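Local coordinates for protein succinate--CoA ligase subunit alpha (Campylobacter jejuni, PDB 6MEL) that is the alpha subunit of a bacterial CoA ligase, a two-domain alpha/beta protein whose N-terminal part belongs to the Rossmann-like CoA-binding family, at residues Ile12-Thr17 with Asp67-Phe72; Lys91-Ile96 with Lys115-Ile120. All blocks are in the same frame, centred on the assembly; numbering follows the deposited sequence.

Contact 1 (Ile12-Thr17 with Asp67-Phe72)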
loop_
_atom_site.group_PDB
_atom_site.type_symbol
_atom_site.label_atom_id
_atom_site.label_comp_id
_atom_site.label_asym_id
_atom_site.label_seq_id
_atom_site.Cartn_x
_atom_site.Cartn_y
_atom_site.Cartn_z
ATOM N N ILE A 12 18.451 6.274 -20.159
ATOM C CA ILE A 12 17.339 6.262 -21.072
ATOM C C ILE A 12 16.046 6.362 -20.278
ATOM O O ILE A 12 15.964 5.921 -19.111
ATOM C CB ILE A 12 17.335 5.013 -21.956
ATOM C CG1 ILE A 12 17.438 3.746 -21.119
ATOM C CG2 ILE A 12 18.438 5.092 -22.989
ATOM C CD1 ILE A 12 17.193 2.493 -21.920
ATOM N N VAL A 13 15.015 6.878 -20.938
ATOM C CA VAL A 13 13.708 7.048 -20.309
ATOM C C VAL A 13 12.727 6.112 -21.014
ATOM O O VAL A 13 12.534 6.195 -22.209
ATOM C CB VAL A 13 13.260 8.513 -20.408
ATOM C CG1 VAL A 13 11.906 8.720 -19.780
ATOM C CG2 VAL A 13 14.294 9.473 -19.826
ATOM N N GLN A 14 12.089 5.221 -20.252
ATOM C CA GLN A 14 10.999 4.412 -20.791
ATOM C C GLN A 14 9.710 5.207 -20.540
ATOM O O GLN A 14 9.480 5.720 -19.433
ATOM C CB GLN A 14 11.021 3.005 -20.199
ATOM C CG GLN A 14 12.216 2.163 -20.628
ATOM C CD GLN A 14 12.381 0.893 -19.838
ATOM O OE1 GLN A 14 13.344 0.737 -19.088
ATOM N NE2 GLN A 14 11.438 -0.029 -20.015
ATOM N N GLY A 15 8.899 5.357 -21.594
ATOM C CA GLY A 15 7.720 6.231 -21.568
ATOM C C GLY A 15 8.096 7.697 -21.807
ATOM O O GLY A 15 7.438 8.615 -21.324
ATOM N N PHE A 16 9.076 7.900 -22.685
ATOM C CA PHE A 16 9.751 9.166 -22.880
ATOM C C PHE A 16 8.820 10.252 -23.437
ATOM O O PHE A 16 9.033 11.390 -23.134
ATOM C CB PHE A 16 10.923 8.944 -23.833
ATOM C CG PHE A 16 11.918 10.058 -24.015
ATOM C CD1 PHE A 16 12.256 10.918 -22.993
ATOM C CD2 PHE A 16 12.594 10.177 -25.222
ATOM C CE1 PHE A 16 13.230 11.889 -23.167
ATOM C CE2 PHE A 16 13.571 11.141 -25.394
ATOM C CZ PHE A 16 13.880 12.003 -24.372
ATOM N N THR A 17 7.820 9.910 -24.259
ATOM C CA THR A 17 7.059 10.951 -24.952
ATOM C C THR A 17 5.761 11.267 -24.225
ATOM O O THR A 17 5.091 12.148 -24.629
ATOM C CB THR A 17 6.742 10.628 -26.420
ATOM O OG1 THR A 17 6.038 9.397 -26.506
ATOM C CG2 THR A 17 7.983 10.566 -27.270
ATOM N N ASP A 67 23.139 2.104 -19.381
ATOM C CA ASP A 67 22.808 0.951 -18.555
ATOM C C ASP A 67 21.952 1.350 -17.358
ATOM O O ASP A 67 21.759 0.539 -16.440
ATOM C CB ASP A 67 24.040 0.119 -18.200
ATOM C CG ASP A 67 25.078 0.811 -17.352
ATOM O OD1 ASP A 67 24.829 1.944 -16.910
ATOM O OD2 ASP A 67 26.145 0.212 -17.189
ATOM N N VAL A 68 21.393 2.560 -17.402
ATOM C CA VAL A 68 20.467 3.013 -16.406
ATOM C C VAL A 68 19.197 3.474 -17.117
ATOM O O VAL A 68 19.288 4.171 -18.083
ATOM C CB VAL A 68 21.084 4.123 -15.536
ATOM C CG1 VAL A 68 20.113 4.575 -14.474
ATOM C CG2 VAL A 68 22.394 3.651 -14.909
ATOM N N SER A 69 18.031 3.056 -16.619
ATOM C CA SER A 69 16.775 3.460 -17.184
ATOM C C SER A 69 15.896 4.119 -16.121
ATOM O O SER A 69 15.842 3.689 -14.936
ATOM C CB SER A 69 16.064 2.283 -17.806
ATOM O OG SER A 69 14.860 2.714 -18.416
ATOM N N LEU A 70 15.133 5.109 -16.566
ATOM C CA LEU A 70 14.169 5.847 -15.738
ATOM C C LEU A 70 12.781 5.602 -16.346
ATOM O O LEU A 70 12.529 5.945 -17.535
ATOM C CB LEU A 70 14.548 7.326 -15.745
ATOM C CG LEU A 70 13.555 8.294 -15.088
ATOM C CD1 LEU A 70 13.293 7.966 -13.635
ATOM C CD2 LEU A 70 14.106 9.703 -15.169
ATOM N N ILE A 71 11.895 4.985 -15.558
ATOM C CA ILE A 71 10.648 4.404 -16.079
ATOM C C ILE A 71 9.428 5.181 -15.581
ATOM O O ILE A 71 9.146 5.232 -14.362
ATOM C CB ILE A 71 10.564 2.923 -15.700
ATOM C CG1 ILE A 71 11.782 2.158 -16.236
ATOM C CG2 ILE A 71 9.234 2.339 -16.153
ATOM C CD1 ILE A 71 11.743 0.679 -16.029
ATOM N N PHE A 72 8.670 5.739 -16.533
ATOM C CA PHE A 72 7.474 6.559 -16.280
ATOM C C PHE A 72 6.202 5.924 -16.853
ATOM O O PHE A 72 5.147 6.553 -16.786
ATOM C CB PHE A 72 7.573 7.941 -16.936
ATOM C CG PHE A 72 8.478 8.905 -16.208
ATOM C CD1 PHE A 72 8.041 9.525 -15.043
ATOM C CD2 PHE A 72 9.744 9.213 -16.692
ATOM C CE1 PHE A 72 8.862 10.423 -14.359
ATOM C CE2 PHE A 72 10.567 10.112 -16.006
ATOM C CZ PHE A 72 10.131 10.699 -14.841
#

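Contact 2 (Lys91-Ile96 with Lys115-Ile120)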
loop_
_atom_site.group_PDB
_atom_site.type_symbol
_atom_site.label_atom_id
_atom_site.label_comp_id
_atom_site.label_asym_id
_atom_site.label_seq_id
_atom_site.Cartn_x
_atom_site.Cartn_y
_atom_site.Cartn_z
ATOM N N LYS A 91 21.274 -2.180 -15.931
ATOM C CA LYS A 91 21.827 -2.563 -14.631
ATOM C C LYS A 91 21.085 -1.910 -13.458
ATOM O O LYS A 91 21.102 -2.436 -12.375
ATOM C CB LYS A 91 23.316 -2.236 -14.575
ATOM C CG LYS A 91 24.155 -3.070 -15.549
ATOM C CD LYS A 91 23.880 -4.565 -15.485
ATOM C CE LYS A 91 24.393 -5.344 -16.688
ATOM N NZ LYS A 91 23.602 -6.587 -16.906
ATOM N N LEU A 92 20.390 -0.815 -13.703
ATOM C CA LEU A 92 19.648 -0.071 -12.696
ATOM C C LEU A 92 18.419 0.545 -13.385
ATOM O O LEU A 92 18.547 1.269 -14.351
ATOM C CB LEU A 92 20.526 1.028 -12.073
ATOM C CG LEU A 92 19.804 1.874 -11.010
ATOM C CD1 LEU A 92 19.463 1.034 -9.781
ATOM C CD2 LEU A 92 20.630 3.076 -10.569
ATOM N N ALA A 93 17.229 0.192 -12.900
ATOM C CA ALA A 93 15.972 0.740 -13.373
ATOM C C ALA A 93 15.293 1.469 -12.225
ATOM O O ALA A 93 15.025 0.870 -11.177
ATOM C CB ALA A 93 15.084 -0.360 -13.903
ATOM N N VAL A 94 15.012 2.749 -12.455
ATOM C CA VAL A 94 14.359 3.590 -11.516
ATOM C C VAL A 94 12.892 3.706 -11.925
ATOM O O VAL A 94 12.575 4.230 -12.997
ATOM C CB VAL A 94 15.057 4.964 -11.463
ATOM C CG1 VAL A 94 14.394 5.867 -10.456
ATOM C CG2 VAL A 94 16.540 4.843 -11.169
ATOM N N VAL A 95 11.981 3.225 -11.081
ATOM C CA VAL A 95 10.582 3.092 -11.504
ATOM C C VAL A 95 9.717 4.036 -10.652
ATOM O O VAL A 95 9.521 3.783 -9.479
ATOM C CB VAL A 95 10.080 1.635 -11.385
ATOM C CG1 VAL A 95 8.660 1.501 -11.892
ATOM C CG2 VAL A 95 10.999 0.639 -12.068
ATOM N N ILE A 96 9.147 5.055 -11.279
ATOM C CA ILE A 96 8.415 6.098 -10.584
ATOM C C ILE A 96 6.978 5.681 -10.281
ATOM O O ILE A 96 6.488 5.974 -9.183
ATOM C CB ILE A 96 8.427 7.398 -11.408
ATOM C CG1 ILE A 96 9.860 7.858 -11.709
ATOM C CG2 ILE A 96 7.607 8.480 -10.726
ATOM C CD1 ILE A 96 10.763 7.968 -10.496
ATOM N N LYS A 115 18.762 -11.515 -14.010
ATOM C CA LYS A 115 19.617 -10.843 -15.018
ATOM C C LYS A 115 20.673 -9.922 -14.382
ATOM O O LYS A 115 21.476 -9.373 -15.098
ATOM C CB LYS A 115 18.745 -10.043 -15.989
ATOM C CG LYS A 115 17.684 -10.888 -16.692
ATOM C CD LYS A 115 18.234 -12.050 -17.491
ATOM C CE LYS A 115 19.269 -11.586 -18.501
ATOM N NZ LYS A 115 19.695 -12.731 -19.323
ATOM N N GLY A 116 20.643 -9.717 -13.059
ATOM C CA GLY A 116 21.585 -8.783 -12.379
ATOM C C GLY A 116 21.166 -7.318 -12.490
ATOM O O GLY A 116 21.985 -6.467 -12.390
ATOM N N MET A 117 19.887 -7.013 -12.733
ATOM C CA MET A 117 19.423 -5.620 -12.772
ATOM C C MET A 117 18.895 -5.243 -11.389
ATOM O O MET A 117 18.063 -5.925 -10.841
ATOM C CB MET A 117 18.284 -5.401 -13.779
ATOM C CG MET A 117 17.904 -3.952 -13.954
ATOM S SD MET A 117 16.691 -3.722 -15.278
ATOM C CE MET A 117 15.241 -4.163 -14.323
ATOM N N LYS A 118 19.349 -4.110 -10.853
ATOM C CA LYS A 118 18.778 -3.581 -9.634
ATOM C C LYS A 118 17.628 -2.656 -9.974
ATOM O O LYS A 118 17.619 -2.015 -11.035
ATOM C CB LYS A 118 19.860 -2.811 -8.886
ATOM C CG LYS A 118 21.117 -3.610 -8.548
ATOM C CD LYS A 118 22.247 -2.582 -8.320
ATOM C CE LYS A 118 23.244 -2.928 -7.243
ATOM N NZ LYS A 118 24.400 -3.638 -7.825
ATOM N N ILE A 119 16.689 -2.547 -9.046
ATOM C CA ILE A 119 15.524 -1.680 -9.193
ATOM C C ILE A 119 15.494 -0.685 -8.036
ATOM O O ILE A 119 15.821 -1.020 -6.887
ATOM C CB ILE A 119 14.244 -2.541 -9.200
ATOM C CG1 ILE A 119 14.149 -3.474 -10.405
ATOM C CG2 ILE A 119 12.999 -1.678 -9.070
ATOM C CD1 ILE A 119 13.255 -4.671 -10.166
ATOM N N ILE A 120 15.065 0.534 -8.344
ATOM C CA ILE A 120 14.667 1.531 -7.362
ATOM C C ILE A 120 13.203 1.844 -7.625
ATOM O O ILE A 120 12.844 2.296 -8.686
ATOM C CB ILE A 120 15.542 2.792 -7.445
ATOM C CG1 ILE A 120 16.990 2.476 -7.053
ATOM C CG2 ILE A 120 14.971 3.930 -6.633
ATOM C CD1 ILE A 120 17.971 3.594 -7.367
#

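Contact 1 (Ile12-Thr17 with Asp67-Phe72)
Gln14 and Ser69 meet because their first torsions lead them to a common point: the serine swings OG opposite its own backbone N (chi1 -177°), while the glutamine sets CG beside its backbone N (chi1 -68°) and then runs extended off the face of the sheet, its amide oxygen leaning back toward Ser69. OG of Ser69 donates to OE1 of Gln14 at 2.6 Å, in the plane of the amide and on a lone pair of the oxygen. The other end of that amide is also held, NE2 of Gln14 bonding to the backbone oxygen of Ser81, so both ends of this buried group have partners and its rotation is fixed. Ile71 lies alongside the glutamine and points the same way, its CD1 3.5 Å from OE1 of Gln14. On this face, too, CG1 of Ile12 packs 3.9 Å from CB of Ser69. Val13 and Leu70 point to the other face, where CG1 of Val13 reaches the edge of the Phe72 ring, in its plane, 3.8 Å from CD2 of Phe72. Between the faces runs a parallel ladder: Ile12 N binds Val68 O, Leu70 N binds Ile12 O at 2.8 Å, Gln14 N binds Leu70 O at 2.8 Å, and Phe72 N closes it on Gln14 O. Beyond Gln14, the chain turns through Gly15, whose phi is positive, toward helix 19-31. Strands 10-14 and 68-71 are thus neighbours in the middle of a mixed sheet whose strands here all run parallel, the second following helix 57-64, as in the Rossmann-like fold of CoA-binding domains.

Contact 2 (Lys91-Ile96 with Lys115-Ile120)
Ile120 O accepts the shortest bond of this pairing, from Val95 N at 2.7 Å and with an N-H...O angle of 171°; the CA of Val94 adds a C-H contact to the same oxygen at 3.5 Å. Lys118 O is gripped in the same fashion, by Ala93 N at 2.9 Å and by the CA-H of Leu92. The first rung differs: Lys118 N approaches Lys91 O from above the carbonyl plane, 43° out of it, just after the chain leaves helix 102-115 through the Schellman motif at Gly116. Helix 102-115 connects strands 92-95 and 118-120 in a beta-alpha-beta unit, the two strands lying parallel side by side, with 118-120 the outermost strand within the chain. On the face of Leu92, Val94 and Ile120, the side chains of Ile120 and Leu92 cross at a slant, their CD1 atoms 3.8 Å apart, and CD1 of Ile120 also lies 4.3 Å from CG2 of Val94. The opposite face bears Ala93 and Ile119. There Met117, extended through chi2 and bent at chi3 (81°), curls its CE to 3.8 Å from CB of Ala93, while Val82 and Ala85 of helix 78-87 and Ala112 of helix 102-115 also touch the methionine.

Contacts 1 and 2 are two strand pairings of one sheet, separated by the pairing of 68-71 with 92-95, their centres 11 Å apart. Probable hydrogen bonds run between the two: Ile71 N lies 2.8 Å from Val94 O, and Val94 N lies 2.8 Å from Ser69 O. The order 10-14, 68-71, 92-95, 118-120 is therefore a continuous parallel run. The seam is also packed: CG1 of Val68 lies 3.7 Å from the backbone oxygen Leu92 O, and beyond the strands CE1 of Phe72 lies 3.8 Å from CG1 of Ile96. Along the chain the pairings follow in series, the strands of contact 1 being complete before contact 2 begins.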